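Local coordinates for protein L-Ala-D/L-Glu Epimerase (Escherichia coli, PDB 1JPD) that belongs to the enolase superfamily, joining an N-terminal domain of the mandelate racemase type to a C-terminal domain of the TIM-barrel kind, at residues 121-126 / 148-153; 128-133 / 161-166; 144-149 / 317-322; 192-197 / 220-225. All blocks are in the same frame, centred on the assembly; numbering follows the deposited sequence.

Overall arrangement
Followed from the N terminus, the chain reaches the barrel sheet at strand 121-128. Contact 1 closes the first loop, pairing this strand with 150-154 after an excursion through helix 133-145. Contact 2 opens inside that loop, at 128-133, and closes on helix 160-170, so it crosses contact 1; the two touch, with centres about 17 Å apart. Contact 3 starts at 144-149, sharing Ala148 and Lys149 with contact 1, crosses contact 2 and closes only at 317-322, tying the C-terminal hairpin to the beginning of the barrel. Contact 4 is nested within that long loop; it joins helix 189-198 to the approach to strand 225-227 and touches contact 2 through the neighbouring helices.

Contact 1 (121-126 / 148-153); sequences TVITAQ and AKLLKV
Gln126 and Leu151 form a parallel bridge, with Gln126 reaching both ways along the partner strand. Its N donates to Leu150 O at 3.1 Å and its O accepts from Lys152 N at 2.7 Å, both bonds nearly straight (168° and 171°). The Gln126 side chain starts on the same face as Leu151. CB lies 3.8 Å from Ala148 CB and also meets the CD2 branch of Leu151. CG comes closer to the same alanine methyl, 3.5 Å from Ala148 CB. A bend at the next bond (chi2 -66°) then turns the amide away from strand 150-154, and OE1 accepts a hydrogen bond from Gly320 N. Apolar groups continue the contact beside the bridge: Leu150 CB packs 3.7 Å from Ile123 CG2, while Leu150 CD2 and Lys152 CB both meet the methyl of Ala125, Leu150 CD2 lying 4.1 Å from Ala125 CB. The two strands, with helix 133-145 between them in the chain, form a beta-alpha-beta unit; the helix packs on Leu151 through Ala140 and Leu143. In the barrel sheet, strand 121-128 is flanked by 150-154 and 321-323, and strand 150-154 continues to 175-179.

Contact 2 (128-133 / 161-166); sequences VVIGTP and SERMVA
Ile130, Gly131 and Pro133 meet Glu162, Arg163 and Ala166 in a loop-to-helix contact at the surface of the beta/alpha barrel. The loop leads from strand 121-128 into helix 133-145, and the partner is helix 160-170, the next helix along the chain; the two helices also pack directly, Ala166 on Ala137. Arg163 supplies the polar part. Its chain runs extended from CG to NE and carries the guanidinium across the loop to Gly131, where NE lies 3.0 Å from Gly131 O; the angle at the hydrogen is only 122°, so the bond is weak. Ile130 covers one face of the guanidinium with its CG2 methyl, which lies 3.4 Å from Arg163 NH2 and 3.7 Å from Arg163 CZ. Gly131 N lies over that same face. At the far end of the group, Arg163 NH1 forms a salt bridge to Asp156, which would hold the guanidinium against the loop and partly balance its charge. Thr132 is the N-cap residue of helix 133-145: its hydroxyl caps a backbone N of the first turn, and its own N is bonded to Gln135 OE1. At the start of that helix, Pro133 packs on helix 160-170. Pro133 CG lies 3.7 Å from Glu162 CG, on the aliphatic part of that side chain, the two side chains crossing at about a right angle, and also meets Arg163 CG. On the next turn of helix 160-170, the methyl Ala166 CB lies 4.0 Å from Pro133 CB.

Contact 3 (144-149 / 317-322); sequences WQAGAK and FTTGEL
Thr319 touches two alanine methyls with its CG2 branch. CG2 stands anti to the backbone N (chi1 -62° for OG1), and from there it touches both neighbours: Thr319 CG2 is 3.6 Å from Ala146 CB and 3.9 Å from Ala148 CB. The hydroxyl branch also comes alongside the first methyl, with Thr319 OG1 3.7 Å from Ala146 CB, while Ala146 O lies beside Thr319 CB. Next to the threonine, Gly320 offers bare backbone, and Ala148 CB rests 3.9 Å from Gly320 CA. These surfaces belong to two turns. Gly147, with positive phi (117°), is the residue at which the chain leaves helical geometry after helix 133-145, in a Schellman motif, and a type II turn from Thr318 to Glu321 forms the tip of the beta hairpin made by strands 316-318 and 321-323, at the edge of the barrel sheet. Within the hairpin, Thr318 and Glu321 bond to each other through both backbone N and O, and Gly320 takes the positive-phi position of the turn. Beyond the apolar patch, the carboxylate of Glu321 swings towards the chain leaving the helix, yet Lys149 NZ remains 4.6 Å from Glu321 OE2, too long for a salt bridge.

Contact 4 (192-197 / 220-225); sequences RCQLLA and IHPLPI
Cys193, Leu196 and Ala197 of helix 189-198 pack on Pro222 and Leu223 of the loop before barrel strand 225-227, and on Ile225 at its start. The contact thus joins an outer helix of the beta/alpha barrel to the link into a later strand. Apolar side chains make most of it. Leu223 reaches the helix with both methyls: CD2 lies 3.6 Å from Cys193 CB, and CD1 lies 3.8 Å from Leu196 CB, one helical turn on from the first. Its CG stands between the backbone N and the carbonyl carbon (chi1 75°), a rotation that turns the two branches towards the helix. Pro222 packs on Ala197, its CB 3.9 Å from Ala197 CB. Leu204 of strand 203-205 also touches Cys193, Leu196 and Leu223. Polar groups take part through van der Waals contact. The Gln194 chain bends at chi2 (56°), bringing OE1 back to 3.5 Å from Pro222 CB, and Pro222 O lies 3.8 Å from Ala197 CB. Cys193 SG touches Ile225 CD1 at 3.8 Å, and that same methyl lies over the centre of the His221 ring.

Contact 1 (121-126 / 148-153)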
loop_
_atom_site.group_PDB
_atom_site.type_symbol
_atom_site.label_atom_id
_atom_site.label_comp_id
_atom_site.label_asym_id
_atom_site.label_seq_id
_atom_site.Cartn_x
_atom_site.Cartn_y
_atom_site.Cartn_z
ATOM N N THR A 121 -17.713 -5.366 -1.900
ATOM C CA THR A 121 -16.598 -6.249 -2.202
ATOM C C THR A 121 -15.518 -5.474 -2.945
ATOM O O THR A 121 -15.817 -4.676 -3.835
ATOM C CB THR A 121 -17.056 -7.442 -3.063
ATOM O OG1 THR A 121 -18.007 -8.224 -2.328
ATOM C CG2 THR A 121 -15.877 -8.316 -3.437
ATOM N N VAL A 122 -14.264 -5.702 -2.565
ATOM C CA VAL A 122 -13.135 -5.030 -3.197
ATOM C C VAL A 122 -12.193 -6.064 -3.801
ATOM O O VAL A 122 -11.791 -7.012 -3.123
ATOM C CB VAL A 122 -12.326 -4.198 -2.170
ATOM C CG1 VAL A 122 -11.104 -3.596 -2.845
ATOM C CG2 VAL A 122 -13.198 -3.110 -1.557
ATOM N N ILE A 123 -11.846 -5.883 -5.074
ATOM C CA ILE A 123 -10.928 -6.794 -5.759
ATOM C C ILE A 123 -9.508 -6.473 -5.309
ATOM O O ILE A 123 -9.042 -5.340 -5.458
ATOM C CB ILE A 123 -10.998 -6.644 -7.312
ATOM C CG1 ILE A 123 -12.371 -7.095 -7.826
ATOM C CG2 ILE A 123 -9.885 -7.469 -7.974
ATOM C CD1 ILE A 123 -12.529 -7.010 -9.340
ATOM N N THR A 124 -8.829 -7.471 -4.753
ATOM C CA THR A 124 -7.465 -7.288 -4.284
ATOM C C THR A 124 -6.509 -8.172 -5.067
ATOM O O THR A 124 -6.845 -9.285 -5.450
ATOM C CB THR A 124 -7.337 -7.594 -2.770
ATOM O OG1 THR A 124 -7.633 -8.973 -2.515
ATOM C CG2 THR A 124 -8.305 -6.728 -1.986
ATOM N N ALA A 125 -5.312 -7.658 -5.303
ATOM C CA ALA A 125 -4.314 -8.383 -6.062
ATOM C C ALA A 125 -3.793 -9.618 -5.348
ATOM O O ALA A 125 -3.380 -9.556 -4.193
ATOM C CB ALA A 125 -3.166 -7.460 -6.388
ATOM N N GLN A 126 -3.826 -10.748 -6.044
ATOM C CA GLN A 126 -3.312 -11.986 -5.496
ATOM C C GLN A 126 -1.910 -12.147 -6.038
ATOM O O GLN A 126 -1.677 -11.990 -7.239
ATOM C CB GLN A 126 -4.165 -13.170 -5.925
ATOM C CG GLN A 126 -5.314 -13.414 -4.995
ATOM C CD GLN A 126 -4.869 -13.855 -3.606
ATOM O OE1 GLN A 126 -5.543 -13.569 -2.620
ATOM N NE2 GLN A 126 -3.746 -14.568 -3.527
ATOM N N ALA A 148 -9.709 -15.158 -7.786
ATOM C CA ALA A 148 -8.897 -13.963 -7.990
ATOM C C ALA A 148 -8.944 -13.461 -9.426
ATOM O O ALA A 148 -8.436 -14.111 -10.335
ATOM C CB ALA A 148 -7.463 -14.236 -7.583
ATOM N N LYS A 149 -9.552 -12.297 -9.627
ATOM C CA LYS A 149 -9.651 -11.715 -10.963
ATOM C C LYS A 149 -8.422 -10.881 -11.309
ATOM O O LYS A 149 -8.072 -10.732 -12.479
ATOM C CB LYS A 149 -10.913 -10.856 -11.067
ATOM C CG LYS A 149 -12.201 -11.672 -11.071
ATOM C CD LYS A 149 -13.441 -10.794 -10.952
ATOM C CE LYS A 149 -14.698 -11.651 -10.914
ATOM N NZ LYS A 149 -14.588 -12.771 -9.927
ATOM N N LEU A 150 -7.769 -10.344 -10.282
ATOM C CA LEU A 150 -6.575 -9.523 -10.459
ATOM C C LEU A 150 -5.383 -10.265 -9.877
ATOM O O LEU A 150 -5.355 -10.556 -8.688
ATOM C CB LEU A 150 -6.750 -8.182 -9.743
ATOM C CG LEU A 150 -5.559 -7.223 -9.757
ATOM C CD1 LEU A 150 -5.181 -6.888 -11.191
ATOM C CD2 LEU A 150 -5.913 -5.963 -9.002
ATOM N N LEU A 151 -4.409 -10.581 -10.722
ATOM C CA LEU A 151 -3.209 -11.285 -10.295
ATOM C C LEU A 151 -2.000 -10.360 -10.372
ATOM O O LEU A 151 -1.799 -9.673 -11.377
ATOM C CB LEU A 151 -2.946 -12.500 -11.191
ATOM C CG LEU A 151 -4.003 -13.599 -11.270
ATOM C CD1 LEU A 151 -3.538 -14.701 -12.215
ATOM C CD2 LEU A 151 -4.252 -14.158 -9.876
ATOM N N LYS A 152 -1.199 -10.330 -9.309
ATOM C CA LYS A 152 0.008 -9.511 -9.312
ATOM C C LYS A 152 1.162 -10.473 -9.510
ATOM O O LYS A 152 1.500 -11.236 -8.605
ATOM C CB LYS A 152 0.180 -8.758 -7.991
ATOM C CG LYS A 152 1.407 -7.852 -7.970
ATOM C CD LYS A 152 1.491 -7.020 -6.697
ATOM C CE LYS A 152 1.739 -7.877 -5.466
ATOM N NZ LYS A 152 1.726 -7.065 -4.221
ATOM N N VAL A 153 1.754 -10.458 -10.699
ATOM C CA VAL A 153 2.863 -11.358 -10.989
ATOM C C VAL A 153 4.176 -10.747 -10.551
ATOM O O VAL A 153 4.545 -9.661 -11.009
ATOM C CB VAL A 153 2.945 -11.681 -12.495
ATOM C CG1 VAL A 153 4.116 -12.604 -12.760
ATOM C CG2 VAL A 153 1.653 -12.333 -12.959
#

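Contact 2 (128-133 / 161-166)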
loop_
_atom_site.group_PDB
_atom_site.type_symbol
_atom_site.label_atom_id
_atom_site.label_comp_id
_atom_site.label_asym_id
_atom_site.label_seq_id
_atom_site.Cartn_x
_atom_site.Cartn_y
_atom_site.Cartn_z
ATOM N N VAL A 128 1.382 -13.920 -7.346
ATOM C CA VAL A 128 1.824 -15.112 -8.035
ATOM C C VAL A 128 3.324 -14.942 -7.853
ATOM O O VAL A 128 3.952 -14.103 -8.499
ATOM C CB VAL A 128 1.498 -15.090 -9.535
ATOM C CG1 VAL A 128 2.113 -16.306 -10.205
ATOM C CG2 VAL A 128 -0.008 -15.078 -9.747
ATOM N N VAL A 129 3.892 -15.718 -6.943
ATOM C CA VAL A 129 5.310 -15.615 -6.648
ATOM C C VAL A 129 6.216 -16.178 -7.739
ATOM O O VAL A 129 5.799 -17.001 -8.552
ATOM C CB VAL A 129 5.623 -16.310 -5.310
ATOM C CG1 VAL A 129 4.741 -15.724 -4.203
ATOM C CG2 VAL A 129 5.390 -17.804 -5.440
ATOM N N ILE A 130 7.462 -15.719 -7.751
ATOM C CA ILE A 130 8.448 -16.171 -8.721
ATOM C C ILE A 130 8.635 -17.688 -8.670
ATOM O O ILE A 130 8.573 -18.298 -7.606
ATOM C CB ILE A 130 9.817 -15.485 -8.469
ATOM C CG1 ILE A 130 9.687 -13.978 -8.717
ATOM C CG2 ILE A 130 10.893 -16.095 -9.363
ATOM C CD1 ILE A 130 11.007 -13.216 -8.641
ATOM N N GLY A 131 8.866 -18.283 -9.834
ATOM C CA GLY A 131 9.079 -19.714 -9.946
ATOM C C GLY A 131 9.250 -20.007 -11.425
ATOM O O GLY A 131 9.262 -19.078 -12.239
ATOM N N THR A 132 9.393 -21.275 -11.791
ATOM C CA THR A 132 9.533 -21.612 -13.199
ATOM C C THR A 132 8.237 -21.231 -13.924
ATOM O O THR A 132 7.174 -21.088 -13.300
ATOM C CB THR A 132 9.749 -23.121 -13.402
ATOM O OG1 THR A 132 8.500 -23.812 -13.214
ATOM C CG2 THR A 132 10.788 -23.644 -12.406
ATOM N N PRO A 133 8.307 -21.057 -15.252
ATOM C CA PRO A 133 7.112 -20.697 -16.027
ATOM C C PRO A 133 5.943 -21.622 -15.668
ATOM O O PRO A 133 4.838 -21.167 -15.365
ATOM C CB PRO A 133 7.583 -20.868 -17.467
ATOM C CG PRO A 133 9.039 -20.436 -17.375
ATOM C CD PRO A 133 9.503 -21.129 -16.112
ATOM N N SER A 161 10.137 -13.503 -20.528
ATOM C CA SER A 161 9.226 -13.881 -21.599
ATOM C C SER A 161 8.459 -15.171 -21.353
ATOM O O SER A 161 7.225 -15.157 -21.350
ATOM C CB SER A 161 9.960 -13.956 -22.939
ATOM O OG SER A 161 10.321 -12.659 -23.380
ATOM N N GLU A 162 9.158 -16.283 -21.134
ATOM C CA GLU A 162 8.431 -17.526 -20.927
ATOM C C GLU A 162 7.472 -17.464 -19.737
ATOM O O GLU A 162 6.329 -17.910 -19.847
ATOM C CB GLU A 162 9.370 -18.726 -20.788
ATOM C CG GLU A 162 8.613 -20.035 -20.981
ATOM C CD GLU A 162 9.506 -21.242 -21.162
ATOM O OE1 GLU A 162 10.741 -21.073 -21.244
ATOM O OE2 GLU A 162 8.961 -22.366 -21.232
ATOM N N ARG A 163 7.913 -16.904 -18.614
ATOM C CA ARG A 163 7.046 -16.797 -17.441
ATOM C C ARG A 163 5.725 -16.096 -17.777
ATOM O O ARG A 163 4.646 -16.651 -17.552
ATOM C CB ARG A 163 7.754 -16.042 -16.303
ATOM C CG ARG A 163 8.805 -16.859 -15.581
ATOM C CD ARG A 163 9.646 -16.028 -14.620
ATOM N NE ARG A 163 10.495 -16.889 -13.792
ATOM C CZ ARG A 163 11.439 -16.459 -12.960
ATOM N NH1 ARG A 163 11.685 -15.159 -12.827
ATOM N NH2 ARG A 163 12.130 -17.338 -12.245
ATOM N N MET A 164 5.811 -14.885 -18.321
ATOM C CA MET A 164 4.615 -14.126 -18.674
ATOM C C MET A 164 3.786 -14.824 -19.746
ATOM O O MET A 164 2.554 -14.760 -19.721
ATOM C CB MET A 164 4.986 -12.712 -19.129
ATOM C CG MET A 164 5.513 -11.850 -18.002
ATOM S SD MET A 164 4.389 -11.905 -16.595
ATOM C CE MET A 164 2.938 -11.000 -17.231
ATOM N N VAL A 165 4.443 -15.502 -20.683
ATOM C CA VAL A 165 3.687 -16.197 -21.712
ATOM C C VAL A 165 2.916 -17.370 -21.101
ATOM O O VAL A 165 1.701 -17.477 -21.301
ATOM C CB VAL A 165 4.599 -16.682 -22.869
ATOM C CG1 VAL A 165 3.882 -17.737 -23.721
ATOM C CG2 VAL A 165 4.970 -15.498 -23.747
ATOM N N ALA A 166 3.601 -18.232 -20.344
ATOM C CA ALA A 166 2.937 -19.378 -19.719
ATOM C C ALA A 166 1.788 -18.946 -18.800
ATOM O O ALA A 166 0.751 -19.604 -18.759
ATOM C CB ALA A 166 3.941 -20.218 -18.941
#

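Contact 3 (144-149 / 317-322)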
loop_
_atom_site.group_PDB
_atom_site.type_symbol
_atom_site.label_atom_id
_atom_site.label_comp_id
_atom_site.label_asym_id
_atom_site.label_seq_id
_atom_site.Cartn_x
_atom_site.Cartn_y
_atom_site.Cartn_z
ATOM N N TRP A 144 -6.906 -18.212 -10.002
ATOM C CA TRP A 144 -7.979 -17.702 -10.857
ATOM C C TRP A 144 -9.247 -18.511 -10.600
ATOM O O TRP A 144 -10.348 -17.958 -10.556
ATOM C CB TRP A 144 -7.583 -17.789 -12.339
ATOM C CG TRP A 144 -8.741 -17.605 -13.285
ATOM C CD1 TRP A 144 -9.476 -18.592 -13.886
ATOM C CD2 TRP A 144 -9.338 -16.367 -13.681
ATOM N NE1 TRP A 144 -10.489 -18.043 -14.625
ATOM C CE2 TRP A 144 -10.429 -16.679 -14.520
ATOM C CE3 TRP A 144 -9.054 -15.023 -13.411
ATOM C CZ2 TRP A 144 -11.243 -15.694 -15.090
ATOM C CZ3 TRP A 144 -9.865 -14.039 -13.980
ATOM C CH2 TRP A 144 -10.945 -14.382 -14.809
ATOM N N GLN A 145 -9.075 -19.820 -10.414
ATOM C CA GLN A 145 -10.185 -20.731 -10.135
ATOM C C GLN A 145 -10.804 -20.405 -8.775
ATOM O O GLN A 145 -12.020 -20.474 -8.612
ATOM C CB GLN A 145 -9.697 -22.186 -10.109
ATOM C CG GLN A 145 -9.002 -22.660 -11.374
ATOM C CD GLN A 145 -9.963 -23.105 -12.453
ATOM O OE1 GLN A 145 -10.817 -22.338 -12.906
ATOM N NE2 GLN A 145 -9.827 -24.356 -12.877
ATOM N N ALA A 146 -9.958 -20.054 -7.806
ATOM C CA ALA A 146 -10.411 -19.733 -6.453
ATOM C C ALA A 146 -11.108 -18.375 -6.332
ATOM O O ALA A 146 -11.606 -18.024 -5.258
ATOM C CB ALA A 146 -9.237 -19.821 -5.477
ATOM N N GLY A 147 -11.137 -17.609 -7.423
ATOM C CA GLY A 147 -11.822 -16.326 -7.402
ATOM C C GLY A 147 -11.025 -15.055 -7.631
ATOM O O GLY A 147 -11.608 -13.970 -7.675
ATOM N N ALA A 148 -9.709 -15.158 -7.786
ATOM C CA ALA A 148 -8.897 -13.963 -7.990
ATOM C C ALA A 148 -8.944 -13.461 -9.426
ATOM O O ALA A 148 -8.436 -14.111 -10.335
ATOM C CB ALA A 148 -7.463 -14.236 -7.583
ATOM N N LYS A 149 -9.552 -12.297 -9.627
ATOM C CA LYS A 149 -9.651 -11.715 -10.963
ATOM C C LYS A 149 -8.422 -10.881 -11.309
ATOM O O LYS A 149 -8.072 -10.732 -12.479
ATOM C CB LYS A 149 -10.913 -10.856 -11.067
ATOM C CG LYS A 149 -12.201 -11.672 -11.071
ATOM C CD LYS A 149 -13.441 -10.794 -10.952
ATOM C CE LYS A 149 -14.698 -11.651 -10.914
ATOM N NZ LYS A 149 -14.588 -12.771 -9.927
ATOM N N PHE A 317 -11.283 -11.779 4.167
ATOM C CA PHE A 317 -10.611 -11.964 2.890
ATOM C C PHE A 317 -10.810 -13.371 2.337
ATOM O O PHE A 317 -10.654 -14.358 3.058
ATOM C CB PHE A 317 -9.093 -11.772 3.022
ATOM C CG PHE A 317 -8.651 -10.360 3.259
ATOM C CD1 PHE A 317 -8.387 -9.909 4.548
ATOM C CD2 PHE A 317 -8.407 -9.506 2.183
ATOM C CE1 PHE A 317 -7.878 -8.627 4.765
ATOM C CE2 PHE A 317 -7.901 -8.225 2.387
ATOM C CZ PHE A 317 -7.632 -7.785 3.683
ATOM N N THR A 318 -11.143 -13.454 1.052
ATOM C CA THR A 318 -11.280 -14.736 0.353
ATOM C C THR A 318 -10.342 -14.545 -0.835
ATOM O O THR A 318 -10.020 -13.403 -1.181
ATOM C CB THR A 318 -12.714 -14.996 -0.159
ATOM O OG1 THR A 318 -13.069 -14.011 -1.143
ATOM C CG2 THR A 318 -13.700 -14.954 0.995
ATOM N N THR A 319 -9.897 -15.631 -1.458
ATOM C CA THR A 319 -8.965 -15.507 -2.580
ATOM C C THR A 319 -9.301 -14.372 -3.565
ATOM O O THR A 319 -10.290 -14.436 -4.298
ATOM C CB THR A 319 -8.842 -16.838 -3.366
ATOM O OG1 THR A 319 -8.318 -17.868 -2.511
ATOM C CG2 THR A 319 -7.898 -16.663 -4.548
ATOM N N GLY A 320 -8.474 -13.326 -3.556
ATOM C CA GLY A 320 -8.669 -12.205 -4.458
ATOM C C GLY A 320 -9.743 -11.207 -4.078
ATOM O O GLY A 320 -10.039 -10.289 -4.853
ATOM N N GLU A 321 -10.333 -11.357 -2.896
ATOM C CA GLU A 321 -11.380 -10.427 -2.489
ATOM C C GLU A 321 -11.334 -9.984 -1.034
ATOM O O GLU A 321 -10.910 -10.719 -0.143
ATOM C CB GLU A 321 -12.763 -11.027 -2.761
ATOM C CG GLU A 321 -12.930 -11.627 -4.138
ATOM C CD GLU A 321 -14.348 -12.085 -4.400
ATOM O OE1 GLU A 321 -14.930 -12.759 -3.521
ATOM O OE2 GLU A 321 -14.872 -11.776 -5.492
ATOM N N LEU A 322 -11.795 -8.762 -0.813
ATOM C CA LEU A 322 -11.871 -8.183 0.512
ATOM C C LEU A 322 -13.345 -7.865 0.695
ATOM O O LEU A 322 -13.889 -7.012 -0.008
ATOM C CB LEU A 322 -11.038 -6.900 0.583
ATOM C CG LEU A 322 -11.247 -6.043 1.829
ATOM C CD1 LEU A 322 -10.956 -6.858 3.079
ATOM C CD2 LEU A 322 -10.351 -4.823 1.748
#

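Contact 4 (192-197 / 220-225)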
loop_
_atom_site.group_PDB
_atom_site.type_symbol
_atom_site.label_atom_id
_atom_site.label_comp_id
_atom_site.label_asym_id
_atom_site.label_seq_id
_atom_site.Cartn_x
_atom_site.Cartn_y
_atom_site.Cartn_z
ATOM N N ARG A 192 10.784 -5.255 -23.256
ATOM C CA ARG A 192 10.088 -5.992 -22.207
ATOM C C ARG A 192 8.719 -5.431 -21.987
ATOM O O ARG A 192 7.756 -6.192 -21.930
ATOM C CB ARG A 192 10.839 -5.981 -20.875
ATOM C CG ARG A 192 11.959 -6.980 -20.847
ATOM C CD ARG A 192 12.680 -6.927 -19.519
ATOM N NE ARG A 192 13.736 -7.929 -19.413
ATOM C CZ ARG A 192 14.404 -8.200 -18.293
ATOM N NH1 ARG A 192 14.133 -7.545 -17.168
ATOM N NH2 ARG A 192 15.343 -9.138 -18.296
ATOM N N CYS A 193 8.621 -4.111 -21.858
ATOM C CA CYS A 193 7.313 -3.502 -21.665
ATOM C C CYS A 193 6.463 -3.869 -22.870
ATOM O O CYS A 193 5.271 -4.136 -22.737
ATOM C CB CYS A 193 7.410 -1.979 -21.541
ATOM S SG CYS A 193 8.284 -1.387 -20.084
ATOM N N GLN A 194 7.090 -3.914 -24.042
ATOM C CA GLN A 194 6.368 -4.247 -25.264
ATOM C C GLN A 194 5.787 -5.653 -25.208
ATOM O O GLN A 194 4.681 -5.889 -25.686
ATOM C CB GLN A 194 7.270 -4.108 -26.491
ATOM C CG GLN A 194 6.468 -4.056 -27.784
ATOM C CD GLN A 194 5.436 -2.937 -27.764
ATOM O OE1 GLN A 194 5.788 -1.756 -27.670
ATOM N NE2 GLN A 194 4.156 -3.303 -27.841
ATOM N N LEU A 195 6.532 -6.587 -24.626
ATOM C CA LEU A 195 6.047 -7.954 -24.483
ATOM C C LEU A 195 4.872 -7.993 -23.507
ATOM O O LEU A 195 3.899 -8.698 -23.740
ATOM C CB LEU A 195 7.147 -8.868 -23.958
ATOM C CG LEU A 195 6.608 -10.252 -23.606
ATOM C CD1 LEU A 195 6.010 -10.886 -24.861
ATOM C CD2 LEU A 195 7.712 -11.119 -23.041
ATOM N N LEU A 196 4.970 -7.248 -22.409
ATOM C CA LEU A 196 3.887 -7.218 -21.437
ATOM C C LEU A 196 2.636 -6.696 -22.122
ATOM O O LEU A 196 1.523 -7.160 -21.847
ATOM C CB LEU A 196 4.243 -6.333 -20.236
ATOM C CG LEU A 196 5.427 -6.847 -19.407
ATOM C CD1 LEU A 196 5.599 -5.984 -18.155
ATOM C CD2 LEU A 196 5.180 -8.306 -19.025
ATOM N N ALA A 197 2.820 -5.737 -23.026
ATOM C CA ALA A 197 1.694 -5.173 -23.759
ATOM C C ALA A 197 1.120 -6.216 -24.722
ATOM O O ALA A 197 -0.095 -6.332 -24.848
ATOM C CB ALA A 197 2.122 -3.924 -24.517
ATOM N N ILE A 220 8.348 5.580 -25.395
ATOM C CA ILE A 220 6.908 5.695 -25.207
ATOM C C ILE A 220 6.420 4.403 -24.554
ATOM O O ILE A 220 6.509 3.320 -25.140
ATOM C CB ILE A 220 6.186 5.916 -26.557
ATOM C CG1 ILE A 220 6.762 7.157 -27.245
ATOM C CG2 ILE A 220 4.689 6.100 -26.328
ATOM C CD1 ILE A 220 6.310 7.343 -28.683
ATOM N N HIS A 221 5.912 4.527 -23.335
ATOM C CA HIS A 221 5.431 3.377 -22.578
ATOM C C HIS A 221 4.294 2.635 -23.263
ATOM O O HIS A 221 3.256 3.217 -23.567
ATOM C CB HIS A 221 4.988 3.826 -21.177
ATOM C CG HIS A 221 6.080 4.463 -20.373
ATOM N ND1 HIS A 221 5.867 5.012 -19.128
ATOM C CD2 HIS A 221 7.396 4.640 -20.642
ATOM C CE1 HIS A 221 7.003 5.500 -18.665
ATOM N NE2 HIS A 221 7.947 5.287 -19.563
ATOM N N PRO A 222 4.484 1.335 -23.527
ATOM C CA PRO A 222 3.458 0.513 -24.176
ATOM C C PRO A 222 2.323 0.129 -23.222
ATOM O O PRO A 222 1.261 -0.313 -23.660
ATOM C CB PRO A 222 4.250 -0.697 -24.677
ATOM C CG PRO A 222 5.339 -0.821 -23.684
ATOM C CD PRO A 222 5.769 0.617 -23.489
ATOM N N LEU A 223 2.563 0.269 -21.920
ATOM C CA LEU A 223 1.540 -0.023 -20.911
ATOM C C LEU A 223 1.798 0.925 -19.766
ATOM O O LEU A 223 2.896 1.470 -19.635
ATOM C CB LEU A 223 1.615 -1.468 -20.399
ATOM C CG LEU A 223 2.726 -1.871 -19.422
ATOM C CD1 LEU A 223 2.439 -3.268 -18.878
ATOM C CD2 LEU A 223 4.070 -1.832 -20.118
ATOM N N PRO A 224 0.788 1.154 -18.926
ATOM C CA PRO A 224 0.998 2.065 -17.801
ATOM C C PRO A 224 2.117 1.513 -16.922
ATOM O O PRO A 224 2.203 0.295 -16.704
ATOM C CB PRO A 224 -0.353 2.049 -17.084
ATOM C CG PRO A 224 -1.333 1.655 -18.168
ATOM C CD PRO A 224 -0.573 0.596 -18.914
ATOM N N ILE A 225 2.982 2.398 -16.435
ATOM C CA ILE A 225 4.078 1.988 -15.564
ATOM C C ILE A 225 3.885 2.711 -14.232
ATOM O O ILE A 225 3.812 3.940 -14.188
ATOM C CB ILE A 225 5.455 2.311 -16.211
ATOM C CG1 ILE A 225 5.603 1.511 -17.513
ATOM C CG2 ILE A 225 6.589 1.953 -15.253
ATOM C CD1 ILE A 225 6.991 1.543 -18.133
#